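Local coordinates for Tle cognate immunity protein 4 C-terminal domain-containing protein (Pseudomonas aeruginosa PAO1, PDB 4R1D) that probably protects the bacterium from its own type VI secretion lipase Tle4 by binding it as the cognate immunity protein Tli4, at residues 93-98 and 124-129; 198-203 and 225-230; 210-215 and 283-288; 261-266 and 275-280. All coordinates share one frame; numbering follows the deposited sequence.

Overall arrangement
Contact 1 lies in the N-terminal Tli4 domain, where helix 119-132 packs on strand 92-100. Contacts 2, 3 and 4 gather in the C-terminal domain, on the opposite side of the chain's centre, and each has its centre about 43 Å from that of contact 1. Centres of contacts 2 and 3 are about 11 Å apart, those of 3 and 4 about 13 Å. Along the chain contact 1 closes first, the segments of 2 and 3 then alternate, and contact 4 is nested inside the loop closed by 3. Contact 2 sets helix 191-205 on strand 225-233, contact 3 helix 281-292 on the neighbouring strand 209-214. The Tle4 chain touches contacts 1, 2 and 4, consistent with an inhibitor that binds through both domains.

Contact 1: residues 93-98 and 124-129; sequences YLLDTY and EISRAL
Two side-chain rotations set up the meeting of Thr97 and Ser126. In Thr97 the methyl CG2 lies opposite the carbonyl carbon and OG1 falls between the two backbone bonds (chi1 69°), which sends the methyl toward the helix. Ser126 turns its hydroxyl beside its own backbone N (chi1 -74°), and OG ends 3.3 Å from Thr97 CG2. This is a close van der Waals touch of a methyl group and an oxygen. The polar end of Thr97 is spent elsewhere: OG1 is hydrogen-bonded to the carbonyl oxygen of Trp110 on the next strand. Leu95 makes a lighter approach two residues earlier, with CD2 4.3 Å from Ser126 OG. The small serine lets the helix come near, its CA 7.5 Å from that of Thr97. Phe74 packs against both Thr97 and Ser126, and Trp110 also touches the serine. In the N-terminal domain, strand 92-100 runs between strands 79-84 and 107-115. Leu95 and Thr97 look toward helix 119-132, whereas Leu94, Asp96 and Tyr98 point to the other face and meet helix 42-58, which leaves the strand packed between two helices.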
loop_
_atom_site.group_PDB
_atom_site.type_symbol
_atom_site.label_atom_id
_atom_site.label_comp_id
_atom_site.label_asym_id
_atom_site.label_seq_id
_atom_site.Cartn_x
_atom_site.Cartn_y
_atom_site.Cartn_z
ATOM N N TYR B 93 -6.086 22.599 -1.277
ATOM C CA TYR B 93 -5.834 22.762 -2.695
ATOM C C TYR B 93 -4.703 21.833 -3.098
ATOM O O TYR B 93 -3.966 21.320 -2.256
ATOM C CB TYR B 93 -5.321 24.177 -2.974
ATOM C CG TYR B 93 -6.232 25.318 -2.575
ATOM C CD1 TYR B 93 -7.565 25.341 -2.951
ATOM C CD2 TYR B 93 -5.741 26.385 -1.843
ATOM C CE1 TYR B 93 -8.390 26.408 -2.587
ATOM C CE2 TYR B 93 -6.548 27.442 -1.480
ATOM C CZ TYR B 93 -7.869 27.449 -1.854
ATOM O OH TYR B 93 -8.662 28.515 -1.484
ATOM N N LEU B 94 -4.568 21.642 -4.405
ATOM C CA LEU B 94 -3.347 21.132 -4.987
ATOM C C LEU B 94 -2.639 22.341 -5.569
ATOM O O LEU B 94 -3.239 23.104 -6.341
ATOM C CB LEU B 94 -3.690 20.166 -6.112
ATOM C CG LEU B 94 -2.549 19.369 -6.738
ATOM C CD1 LEU B 94 -1.819 18.546 -5.669
ATOM C CD2 LEU B 94 -3.114 18.477 -7.837
ATOM N N LEU B 95 -1.384 22.534 -5.181
ATOM C CA LEU B 95 -0.554 23.580 -5.762
ATOM C C LEU B 95 0.565 22.924 -6.553
ATOM O O LEU B 95 1.452 22.287 -5.985
ATOM C CB LEU B 95 0.016 24.484 -4.676
ATOM C CG LEU B 95 0.991 25.563 -5.160
ATOM C CD1 LEU B 95 0.326 26.445 -6.206
ATOM C CD2 LEU B 95 1.506 26.386 -3.989
ATOM N N ASP B 96 0.486 23.054 -7.873
ATOM C CA ASP B 96 1.461 22.456 -8.784
ATOM C C ASP B 96 2.459 23.536 -9.225
ATOM O O ASP B 96 2.154 24.326 -10.123
ATOM C CB ASP B 96 0.708 21.899 -9.985
ATOM C CG ASP B 96 1.562 20.997 -10.866
ATOM O OD1 ASP B 96 2.700 20.718 -10.474
ATOM O OD2 ASP B 96 1.063 20.571 -11.938
ATOM N N THR B 97 3.630 23.587 -8.594
ATOM C CA THR B 97 4.601 24.650 -8.893
ATOM C C THR B 97 5.669 24.224 -9.891
ATOM O O THR B 97 6.213 23.115 -9.814
ATOM C CB THR B 97 5.328 25.191 -7.647
ATOM O OG1 THR B 97 6.207 24.193 -7.126
ATOM C CG2 THR B 97 4.341 25.666 -6.560
ATOM N N TYR B 98 5.971 25.124 -10.818
ATOM C CA TYR B 98 7.049 24.918 -11.775
ATOM C C TYR B 98 8.087 26.000 -11.534
ATOM O O TYR B 98 7.757 27.183 -11.414
ATOM C CB TYR B 98 6.490 24.956 -13.200
ATOM C CG TYR B 98 5.486 23.852 -13.403
ATOM C CD1 TYR B 98 5.883 22.622 -13.888
ATOM C CD2 TYR B 98 4.151 24.011 -13.022
ATOM C CE1 TYR B 98 4.984 21.585 -14.039
ATOM C CE2 TYR B 98 3.240 22.976 -13.170
ATOM C CZ TYR B 98 3.670 21.764 -13.678
ATOM O OH TYR B 98 2.794 20.716 -13.838
ATOM N N GLU B 124 4.496 32.338 -0.333
ATOM C CA GLU B 124 5.796 32.881 0.061
ATOM C C GLU B 124 6.902 31.825 -0.035
ATOM O O GLU B 124 8.031 32.132 -0.421
ATOM C CB GLU B 124 5.750 33.491 1.466
ATOM C CG GLU B 124 7.104 33.975 1.964
ATOM C CD GLU B 124 7.774 34.958 1.003
ATOM O OE1 GLU B 124 7.058 35.741 0.331
ATOM O OE2 GLU B 124 9.021 34.942 0.920
ATOM N N ILE B 125 6.576 30.582 0.306
ATOM C CA ILE B 125 7.549 29.498 0.197
ATOM C C ILE B 125 8.003 29.303 -1.256
ATOM O O ILE B 125 9.195 29.158 -1.519
ATOM C CB ILE B 125 7.007 28.170 0.787
ATOM C CG1 ILE B 125 6.933 28.257 2.314
ATOM C CG2 ILE B 125 7.901 27.009 0.385
ATOM C CD1 ILE B 125 6.211 27.086 2.960
ATOM N N SER B 126 7.050 29.308 -2.189
ATOM C CA SER B 126 7.362 29.168 -3.609
ATOM C C SER B 126 8.110 30.386 -4.149
ATOM O O SER B 126 9.024 30.240 -4.954
ATOM C CB SER B 126 6.097 28.911 -4.424
ATOM O OG SER B 126 5.634 27.580 -4.222
ATOM N N ARG B 127 7.717 31.580 -3.713
ATOM C CA ARG B 127 8.469 32.790 -4.052
ATOM C C ARG B 127 9.928 32.632 -3.642
ATOM O O ARG B 127 10.846 32.923 -4.415
ATOM C CB ARG B 127 7.907 34.021 -3.333
ATOM C CG ARG B 127 6.398 34.178 -3.358
ATOM C CD ARG B 127 5.930 35.115 -4.446
ATOM N NE ARG B 127 6.721 36.342 -4.525
ATOM C CZ ARG B 127 6.662 37.182 -5.555
ATOM N NH1 ARG B 127 5.842 36.925 -6.562
ATOM N NH2 ARG B 127 7.415 38.273 -5.582
ATOM N N ALA B 128 10.135 32.187 -2.409
ATOM C CA ALA B 128 11.475 32.040 -1.860
ATOM C C ALA B 128 12.250 30.951 -2.599
ATOM O O ALA B 128 13.434 31.110 -2.878
ATOM C CB ALA B 128 11.412 31.739 -0.362
ATOM N N LEU B 129 11.574 29.850 -2.916
ATOM C CA LEU B 129 12.195 28.783 -3.695
ATOM C C LEU B 129 12.727 29.317 -5.021
ATOM O O LEU B 129 13.843 28.992 -5.428
ATOM C CB LEU B 129 11.199 27.640 -3.959
ATOM C CG LEU B 129 11.753 26.456 -4.762
ATOM C CD1 LEU B 129 13.038 25.912 -4.133
ATOM C CD2 LEU B 129 10.712 25.341 -4.902
#

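Contact 2: residues 198-203 and 225-230; sequences FVQNML and EEYLVA
The phenol ring of Tyr227 takes Val199 over one face: methyl CG2 stands 4.3 Å from the ring centroid and 18° off the normal, a CH-pi contact displaced toward the rim. The other methyl reaches farther along the phenol, CG1 lying 3.8 Å from Tyr227 CE1 and 3.5 Å from its OH. Beside the hydroxyl comes the amide of Gln200, its plane 52° from that of the ring. Gln200 NE2 is 3.7 Å from Tyr227 OH, too far to bond, but both groups turn to Asp196, one helical turn back: the phenol hydroxyl is hydrogen-bonded to OD1, and NE2 makes a weak bond to the same oxygen. This is helix-on-sheet packing in the C-terminal Tli4 domain, with helix 198-203 and strand 225-230 running in nearly the same direction, 23° apart, at an axis separation of 10.9 Å. With CG1 anti to the backbone N, Val199 can also touch Val229, CG1 to CG1 at 4.0 Å. Leu192 and Val195 of the same helix pack on Tyr227 too. The Tle4 chain reaches both elements: its Leu91 packs on Val229 and its Ser87 on Phe198 and Met202.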
loop_
_atom_site.group_PDB
_atom_site.type_symbol
_atom_site.label_atom_id
_atom_site.label_comp_id
_atom_site.label_asym_id
_atom_site.label_seq_id
_atom_site.Cartn_x
_atom_site.Cartn_y
_atom_site.Cartn_z
ATOM N N PHE B 198 13.365 -7.866 16.801
ATOM C CA PHE B 198 13.131 -8.599 15.566
ATOM C C PHE B 198 14.368 -9.407 15.178
ATOM O O PHE B 198 14.259 -10.572 14.791
ATOM C CB PHE B 198 12.723 -7.670 14.421
ATOM C CG PHE B 198 12.187 -8.400 13.221
ATOM C CD1 PHE B 198 12.970 -8.579 12.092
ATOM C CD2 PHE B 198 10.912 -8.940 13.241
ATOM C CE1 PHE B 198 12.480 -9.260 10.994
ATOM C CE2 PHE B 198 10.416 -9.627 12.146
ATOM C CZ PHE B 198 11.204 -9.783 11.017
ATOM N N VAL B 199 15.542 -8.787 15.269
ATOM C CA VAL B 199 16.770 -9.509 14.960
ATOM C C VAL B 199 16.963 -10.729 15.871
ATOM O O VAL B 199 17.272 -11.815 15.391
ATOM C CB VAL B 199 18.020 -8.603 15.029
ATOM C CG1 VAL B 199 19.272 -9.431 14.800
ATOM C CG2 VAL B 199 17.915 -7.482 13.994
ATOM N N GLN B 200 16.793 -10.555 17.181
ATOM C CA GLN B 200 16.929 -11.690 18.095
ATOM C C GLN B 200 15.939 -12.791 17.711
ATOM O O GLN B 200 16.239 -13.979 17.818
ATOM C CB GLN B 200 16.720 -11.266 19.551
ATOM C CG GLN B 200 17.754 -10.294 20.078
ATOM C CD GLN B 200 19.161 -10.841 20.006
ATOM O OE1 GLN B 200 19.375 -12.051 20.084
ATOM N NE2 GLN B 200 20.133 -9.950 19.845
ATOM N N ASN B 201 14.758 -12.387 17.257
ATOM C CA ASN B 201 13.764 -13.333 16.773
ATOM C C ASN B 201 14.296 -14.089 15.553
ATOM O O ASN B 201 14.173 -15.311 15.456
ATOM C CB ASN B 201 12.456 -12.609 16.434
ATOM C CG ASN B 201 11.298 -13.560 16.218
ATOM O OD1 ASN B 201 11.492 -14.759 16.012
ATOM N ND2 ASN B 201 10.079 -13.027 16.264
ATOM N N MET B 202 14.906 -13.360 14.623
ATOM C CA MET B 202 15.486 -13.992 13.448
ATOM C C MET B 202 16.592 -14.979 13.834
ATOM O O MET B 202 16.654 -16.090 13.295
ATOM C CB MET B 202 16.040 -12.941 12.480
ATOM C CG MET B 202 15.015 -11.975 11.910
ATOM S SD MET B 202 15.841 -10.648 10.984
ATOM C CE MET B 202 16.358 -11.510 9.495
ATOM N N LEU B 203 17.471 -14.573 14.748
ATOM C CA LEU B 203 18.603 -15.415 15.138
ATOM C C LEU B 203 18.117 -16.683 15.822
ATOM O O LEU B 203 18.676 -17.766 15.633
ATOM C CB LEU B 203 19.535 -14.669 16.087
ATOM C CG LEU B 203 20.276 -13.463 15.513
ATOM C CD1 LEU B 203 21.006 -12.725 16.624
ATOM C CD2 LEU B 203 21.238 -13.898 14.418
ATOM N N GLU B 225 25.069 4.663 14.582
ATOM C CA GLU B 225 25.123 3.328 15.157
ATOM C C GLU B 225 24.695 2.347 14.078
ATOM O O GLU B 225 23.953 2.716 13.176
ATOM C CB GLU B 225 24.228 3.231 16.393
ATOM C CG GLU B 225 24.669 4.203 17.494
ATOM C CD GLU B 225 24.033 3.924 18.850
ATOM O OE1 GLU B 225 22.902 3.394 18.892
ATOM O OE2 GLU B 225 24.677 4.242 19.876
ATOM N N GLU B 226 25.173 1.114 14.152
ATOM C CA GLU B 226 24.904 0.162 13.082
ATOM C C GLU B 226 24.551 -1.218 13.604
ATOM O O GLU B 226 24.899 -1.586 14.719
ATOM C CB GLU B 226 26.108 0.061 12.143
ATOM C CG GLU B 226 27.274 -0.677 12.749
ATOM C CD GLU B 226 28.511 -0.648 11.870
ATOM O OE1 GLU B 226 28.414 -0.231 10.691
ATOM O OE2 GLU B 226 29.583 -1.037 12.373
ATOM N N TYR B 227 23.881 -1.984 12.756
ATOM C CA TYR B 227 23.478 -3.329 13.076
ATOM C C TYR B 227 23.593 -4.060 11.753
ATOM O O TYR B 227 22.959 -3.674 10.775
ATOM C CB TYR B 227 22.021 -3.320 13.570
ATOM C CG TYR B 227 21.679 -4.420 14.549
ATOM C CD1 TYR B 227 22.156 -5.709 14.374
ATOM C CD2 TYR B 227 20.882 -4.161 15.654
ATOM C CE1 TYR B 227 21.839 -6.721 15.274
ATOM C CE2 TYR B 227 20.560 -5.165 16.561
ATOM C CZ TYR B 227 21.043 -6.443 16.361
ATOM O OH TYR B 227 20.738 -7.448 17.252
ATOM N N LEU B 228 24.420 -5.098 11.706
ATOM C CA LEU B 228 24.734 -5.757 10.443
ATOM C C LEU B 228 24.446 -7.245 10.551
ATOM O O LEU B 228 25.021 -7.926 11.402
ATOM C CB LEU B 228 26.226 -5.572 10.109
ATOM C CG LEU B 228 26.710 -4.349 9.323
ATOM C CD1 LEU B 228 26.181 -3.037 9.851
ATOM C CD2 LEU B 228 28.239 -4.327 9.291
ATOM N N VAL B 229 23.564 -7.761 9.701
ATOM C CA VAL B 229 23.248 -9.180 9.760
ATOM C C VAL B 229 23.419 -9.840 8.395
ATOM O O VAL B 229 23.404 -9.174 7.365
ATOM C CB VAL B 229 21.822 -9.433 10.311
ATOM C CG1 VAL B 229 21.624 -8.689 11.638
ATOM C CG2 VAL B 229 20.772 -9.017 9.304
ATOM N N ALA B 230 23.619 -11.148 8.400
ATOM C CA ALA B 230 23.719 -11.897 7.162
ATOM C C ALA B 230 23.150 -13.281 7.402
ATOM O O ALA B 230 23.078 -13.746 8.543
ATOM C CB ALA B 230 25.159 -11.982 6.700
#

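Contact 3: residues 210-215 and 283-288; sequences ETLRKG and EALELW
Arg213 and Trp288 are held side by side by one carboxylate, that of Glu226 on the adjoining strand: OE2 forms a salt bridge with Arg213 NH1, and OE1 takes a hydrogen bond from Trp288 NE1. Between themselves the two residues meet more loosely. Arg213 NH1 sits at the edge of the indole, 4.2 Å from Trp288 CD1, with the guanidinium plane turned 55° from that of the ring. The other terminal nitrogen, Arg213 NH2, has its own salt bridge, to Asp289 OD2 just past the segment. One face of the guanidinium is taken up by Leu285, whose CD2 is 3.8 Å from Arg213 NH2. The arginine reaches this place through a bend about its CG-CD bond (chi3 -92°), after which its tip slides past the leucine. Leu212 adds an apolar touch, CD1 to Leu285 CD2 at 4.3 Å. That consecutive residues both point at the helix follows from a classic beta bulge, in which Leu212 and Arg213 together face Leu228. Helix 283-288 thus packs on strand 209-214, outermost of its sheet within this chain, at an axis distance of 11.1 Å. Two carboxylates balance the arginine's charge and probably restrict its rotation; it joins strand to helix directly through Asp289, and indirectly through Glu226, ion-paired to Arg213 and hydrogen-bonded to Trp288.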
loop_
_atom_site.group_PDB
_atom_site.type_symbol
_atom_site.label_atom_id
_atom_site.label_comp_id
_atom_site.label_asym_id
_atom_site.label_seq_id
_atom_site.Cartn_x
_atom_site.Cartn_y
_atom_site.Cartn_z
ATOM N N GLU B 210 23.000 -14.792 11.155
ATOM C CA GLU B 210 23.982 -14.358 12.137
ATOM C C GLU B 210 24.144 -12.841 12.163
ATOM O O GLU B 210 23.896 -12.158 11.170
ATOM C CB GLU B 210 25.335 -15.028 11.892
ATOM C CG GLU B 210 26.126 -14.458 10.744
ATOM C CD GLU B 210 27.440 -15.207 10.531
ATOM O OE1 GLU B 210 27.517 -15.991 9.568
ATOM O OE2 GLU B 210 28.380 -15.017 11.328
ATOM N N THR B 211 24.541 -12.319 13.315
ATOM C CA THR B 211 24.876 -10.913 13.412
ATOM C C THR B 211 26.365 -10.749 13.150
ATOM O O THR B 211 27.188 -11.355 13.829
ATOM C CB THR B 211 24.512 -10.344 14.791
ATOM O OG1 THR B 211 23.087 -10.367 14.945
ATOM C CG2 THR B 211 25.002 -8.909 14.928
ATOM N N LEU B 212 26.714 -9.941 12.157
ATOM C CA LEU B 212 28.124 -9.694 11.856
ATOM C C LEU B 212 28.697 -8.596 12.734
ATOM O O LEU B 212 29.889 -8.598 13.041
ATOM C CB LEU B 212 28.331 -9.330 10.381
ATOM C CG LEU B 212 27.912 -10.364 9.334
ATOM C CD1 LEU B 212 28.173 -9.855 7.924
ATOM C CD2 LEU B 212 28.627 -11.688 9.568
ATOM N N ARG B 213 27.846 -7.654 13.132
ATOM C CA ARG B 213 28.304 -6.481 13.847
ATOM C C ARG B 213 27.134 -5.734 14.461
ATOM O O ARG B 213 26.062 -5.629 13.861
ATOM C CB ARG B 213 29.048 -5.563 12.868
ATOM C CG ARG B 213 30.335 -4.978 13.388
ATOM C CD ARG B 213 30.773 -3.804 12.511
ATOM N NE ARG B 213 31.680 -4.184 11.432
ATOM C CZ ARG B 213 31.986 -3.382 10.413
ATOM N NH1 ARG B 213 31.431 -2.177 10.329
ATOM N NH2 ARG B 213 32.831 -3.784 9.471
ATOM N N LYS B 214 27.336 -5.212 15.663
ATOM C CA LYS B 214 26.323 -4.384 16.308
ATOM C C LYS B 214 26.999 -3.406 17.251
ATOM O O LYS B 214 27.697 -3.818 18.177
ATOM C CB LYS B 214 25.316 -5.241 17.082
ATOM C CG LYS B 214 24.397 -4.421 17.989
ATOM C CD LYS B 214 23.430 -5.296 18.777
ATOM C CE LYS B 214 22.516 -4.438 19.639
ATOM N NZ LYS B 214 21.723 -5.241 20.610
ATOM N N GLY B 215 26.797 -2.114 17.024
ATOM C CA GLY B 215 27.340 -1.122 17.930
ATOM C C GLY B 215 27.497 0.236 17.291
ATOM O O GLY B 215 26.844 0.538 16.300
ATOM N N GLU B 283 34.220 -9.073 2.000
ATOM C CA GLU B 283 34.070 -8.166 0.867
ATOM C C GLU B 283 32.865 -7.229 1.036
ATOM O O GLU B 283 32.961 -6.039 0.755
ATOM C CB GLU B 283 33.950 -8.942 -0.444
ATOM C CG GLU B 283 33.829 -8.042 -1.663
ATOM C CD GLU B 283 33.755 -8.814 -2.966
ATOM O OE1 GLU B 283 32.694 -9.401 -3.262
ATOM O OE2 GLU B 283 34.764 -8.828 -3.700
ATOM N N ALA B 284 31.736 -7.768 1.493
ATOM C CA ALA B 284 30.551 -6.948 1.745
ATOM C C ALA B 284 30.796 -5.874 2.808
ATOM O O ALA B 284 30.387 -4.721 2.651
ATOM C CB ALA B 284 29.367 -7.831 2.137
ATOM N N LEU B 285 31.463 -6.249 3.891
ATOM C CA LEU B 285 31.746 -5.319 4.969
ATOM C C LEU B 285 32.701 -4.230 4.499
ATOM O O LEU B 285 32.586 -3.080 4.913
ATOM C CB LEU B 285 32.349 -6.052 6.166
ATOM C CG LEU B 285 31.387 -6.977 6.907
ATOM C CD1 LEU B 285 32.144 -7.933 7.836
ATOM C CD2 LEU B 285 30.376 -6.136 7.670
ATOM N N GLU B 286 33.643 -4.604 3.637
ATOM C CA GLU B 286 34.599 -3.646 3.089
ATOM C C GLU B 286 33.898 -2.552 2.284
ATOM O O GLU B 286 34.167 -1.354 2.462
ATOM C CB GLU B 286 35.623 -4.362 2.206
ATOM C CG GLU B 286 36.678 -3.434 1.604
ATOM C CD GLU B 286 37.693 -4.186 0.752
ATOM O OE1 GLU B 286 37.295 -4.786 -0.273
ATOM O OE2 GLU B 286 38.885 -4.180 1.124
ATOM N N LEU B 287 33.004 -2.971 1.398
ATOM C CA LEU B 287 32.252 -2.030 0.580
ATOM C C LEU B 287 31.394 -1.152 1.486
ATOM O O LEU B 287 31.413 0.062 1.385
ATOM C CB LEU B 287 31.395 -2.765 -0.460
ATOM C CG LEU B 287 30.593 -1.871 -1.415
ATOM C CD1 LEU B 287 31.508 -0.969 -2.248
ATOM C CD2 LEU B 287 29.663 -2.684 -2.309
ATOM N N TRP B 288 30.645 -1.789 2.379
ATOM C CA TRP B 288 29.849 -1.080 3.382
ATOM C C TRP B 288 30.652 -0.008 4.136
ATOM O O TRP B 288 30.285 1.164 4.143
ATOM C CB TRP B 288 29.279 -2.108 4.358
ATOM C CG TRP B 288 28.644 -1.542 5.597
ATOM C CD1 TRP B 288 29.162 -1.557 6.860
ATOM C CD2 TRP B 288 27.363 -0.912 5.695
ATOM N NE1 TRP B 288 28.286 -0.970 7.744
ATOM C CE2 TRP B 288 27.169 -0.570 7.054
ATOM C CE3 TRP B 288 26.353 -0.610 4.770
ATOM C CZ2 TRP B 288 26.006 0.058 7.510
ATOM C CZ3 TRP B 288 25.197 0.020 5.225
ATOM C CH2 TRP B 288 25.038 0.348 6.583
#

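Contact 4: residues 261-266 and 275-280; sequences LAVLER and PPAFKS
Arg266 grips the carbonyl oxygen of Pro275 end-on with two nitrogens, NH1 at 2.8 Å and NH2 at 2.9 Å from Pro275 O. The oxygen lies within 3° of the guanidinium plane, but the two donors reach it differently: NH1 comes in the carbonyl plane, NH2 from 38° above it. Neither bond is straight, as expected when one acceptor sits in the fork of a guanidinium. A bend in the arginine chain (chi3 -44°) turns the group to the proline, whose ring also packs on it, CD being 3.6 Å from Arg266 NH1. The loop that follows strand 256-263 here doubles back along the strand's end, the touching parts running nearly antiparallel, and leads into helix 281-292, where Ser280 is the N-cap with OG bonded to Glu283 N. Inside this return lies the apolar part. Val263 CG2 presses on Ala277 CB at 3.6 Å and reaches the edge of the Phe278 ring, 4.0 Å from CE2. Farther along, Leu261 CD2 approaches Phe278 CZ obliquely at 4.2 Å. His173 stacks on the phenylalanine and bonds through ND1 to Ala277 O, while Ala284 and Leu287 of the helix also touch the ring.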
loop_
_atom_site.group_PDB
_atom_site.type_symbol
_atom_site.label_atom_id
_atom_site.label_comp_id
_atom_site.label_asym_id
_atom_site.label_seq_id
_atom_site.Cartn_x
_atom_site.Cartn_y
_atom_site.Cartn_z
ATOM N N LEU B 261 22.416 -1.384 3.361
ATOM C CA LEU B 261 22.825 -2.228 2.252
ATOM C C LEU B 261 22.135 -3.563 2.412
ATOM O O LEU B 261 22.252 -4.211 3.450
ATOM C CB LEU B 261 24.344 -2.408 2.250
ATOM C CG LEU B 261 24.913 -3.276 1.126
ATOM C CD1 LEU B 261 24.852 -2.519 -0.169
ATOM C CD2 LEU B 261 26.368 -3.654 1.446
ATOM N N ALA B 262 21.398 -3.972 1.388
ATOM C CA ALA B 262 20.671 -5.232 1.460
ATOM C C ALA B 262 20.985 -6.131 0.270
ATOM O O ALA B 262 21.223 -5.651 -0.844
ATOM C CB ALA B 262 19.201 -4.979 1.509
ATOM N N VAL B 263 20.977 -7.432 0.527
ATOM C CA VAL B 263 20.842 -8.438 -0.526
ATOM C C VAL B 263 19.661 -9.317 -0.165
ATOM O O VAL B 263 19.751 -10.142 0.741
ATOM C CB VAL B 263 22.100 -9.318 -0.678
ATOM C CG1 VAL B 263 21.871 -10.374 -1.770
ATOM C CG2 VAL B 263 23.298 -8.471 -1.036
ATOM N N LEU B 264 18.543 -9.105 -0.857
ATOM C CA LEU B 264 17.331 -9.883 -0.639
ATOM C C LEU B 264 17.373 -11.163 -1.470
ATOM O O LEU B 264 18.273 -11.361 -2.284
ATOM C CB LEU B 264 16.095 -9.060 -1.013
ATOM C CG LEU B 264 16.041 -7.683 -0.347
ATOM C CD1 LEU B 264 14.839 -6.875 -0.845
ATOM C CD2 LEU B 264 16.034 -7.820 1.167
ATOM N N GLU B 265 16.409 -12.039 -1.235
ATOM C CA GLU B 265 16.338 -13.290 -1.977
ATOM C C GLU B 265 16.266 -13.030 -3.477
ATOM O O GLU B 265 15.512 -12.176 -3.928
ATOM C CB GLU B 265 15.124 -14.101 -1.520
ATOM C CG GLU B 265 14.996 -15.455 -2.201
ATOM C CD GLU B 265 13.952 -16.355 -1.553
ATOM O OE1 GLU B 265 13.221 -15.898 -0.651
ATOM O OE2 GLU B 265 13.862 -17.533 -1.954
ATOM N N ARG B 266 17.075 -13.757 -4.239
ATOM C CA ARG B 266 17.002 -13.739 -5.695
ATOM C C ARG B 266 16.858 -15.168 -6.176
ATOM O O ARG B 266 16.954 -16.111 -5.391
ATOM C CB ARG B 266 18.254 -13.132 -6.304
ATOM C CG ARG B 266 18.210 -11.635 -6.417
ATOM C CD ARG B 266 19.594 -11.111 -6.649
ATOM N NE ARG B 266 20.544 -11.778 -5.768
ATOM C CZ ARG B 266 21.647 -12.380 -6.189
ATOM N NH1 ARG B 266 21.944 -12.391 -7.481
ATOM N NH2 ARG B 266 22.454 -12.969 -5.317
ATOM N N PRO B 275 23.543 -15.990 -8.785
ATOM C CA PRO B 275 24.944 -15.564 -8.726
ATOM C C PRO B 275 25.181 -14.680 -7.510
ATOM O O PRO B 275 24.420 -13.737 -7.290
ATOM C CB PRO B 275 25.134 -14.776 -10.027
ATOM C CG PRO B 275 23.742 -14.427 -10.512
ATOM C CD PRO B 275 22.725 -15.114 -9.641
ATOM N N PRO B 276 26.225 -14.990 -6.727
ATOM C CA PRO B 276 26.513 -14.363 -5.431
ATOM C C PRO B 276 26.704 -12.857 -5.547
ATOM O O PRO B 276 27.354 -12.392 -6.483
ATOM C CB PRO B 276 27.836 -15.010 -5.010
ATOM C CG PRO B 276 27.948 -16.248 -5.830
ATOM C CD PRO B 276 27.279 -15.937 -7.124
ATOM N N ALA B 277 26.147 -12.109 -4.601
ATOM C CA ALA B 277 26.326 -10.667 -4.583
ATOM C C ALA B 277 27.772 -10.340 -4.242
ATOM O O ALA B 277 28.369 -9.448 -4.835
ATOM C CB ALA B 277 25.387 -10.028 -3.571
ATOM N N PHE B 278 28.330 -11.077 -3.287
ATOM C CA PHE B 278 29.683 -10.823 -2.805
ATOM C C PHE B 278 30.476 -12.112 -2.714
ATOM O O PHE B 278 29.904 -13.188 -2.529
ATOM C CB PHE B 278 29.645 -10.160 -1.426
ATOM C CG PHE B 278 29.048 -8.779 -1.435
ATOM C CD1 PHE B 278 29.844 -7.668 -1.673
ATOM C CD2 PHE B 278 27.695 -8.596 -1.211
ATOM C CE1 PHE B 278 29.303 -6.394 -1.686
ATOM C CE2 PHE B 278 27.143 -7.334 -1.226
ATOM C CZ PHE B 278 27.953 -6.223 -1.462
ATOM N N LYS B 279 31.794 -11.987 -2.824
ATOM C CA LYS B 279 32.696 -13.130 -2.715
ATOM C C LYS B 279 32.763 -13.641 -1.281
ATOM O O LYS B 279 33.067 -14.813 -1.047
ATOM C CB LYS B 279 34.102 -12.743 -3.189
ATOM C CG LYS B 279 34.152 -12.177 -4.605
ATOM C CD LYS B 279 35.539 -11.626 -4.934
ATOM C CE LYS B 279 35.575 -10.942 -6.298
ATOM N NZ LYS B 279 34.783 -9.673 -6.332
ATOM N N SER B 280 32.479 -12.762 -0.322
ATOM C CA SER B 280 32.580 -13.115 1.089
ATOM C C SER B 280 31.956 -12.026 1.954
ATOM O O SER B 280 31.746 -10.904 1.492
ATOM C CB SER B 280 34.050 -13.256 1.480
ATOM O OG SER B 280 34.698 -11.989 1.426
#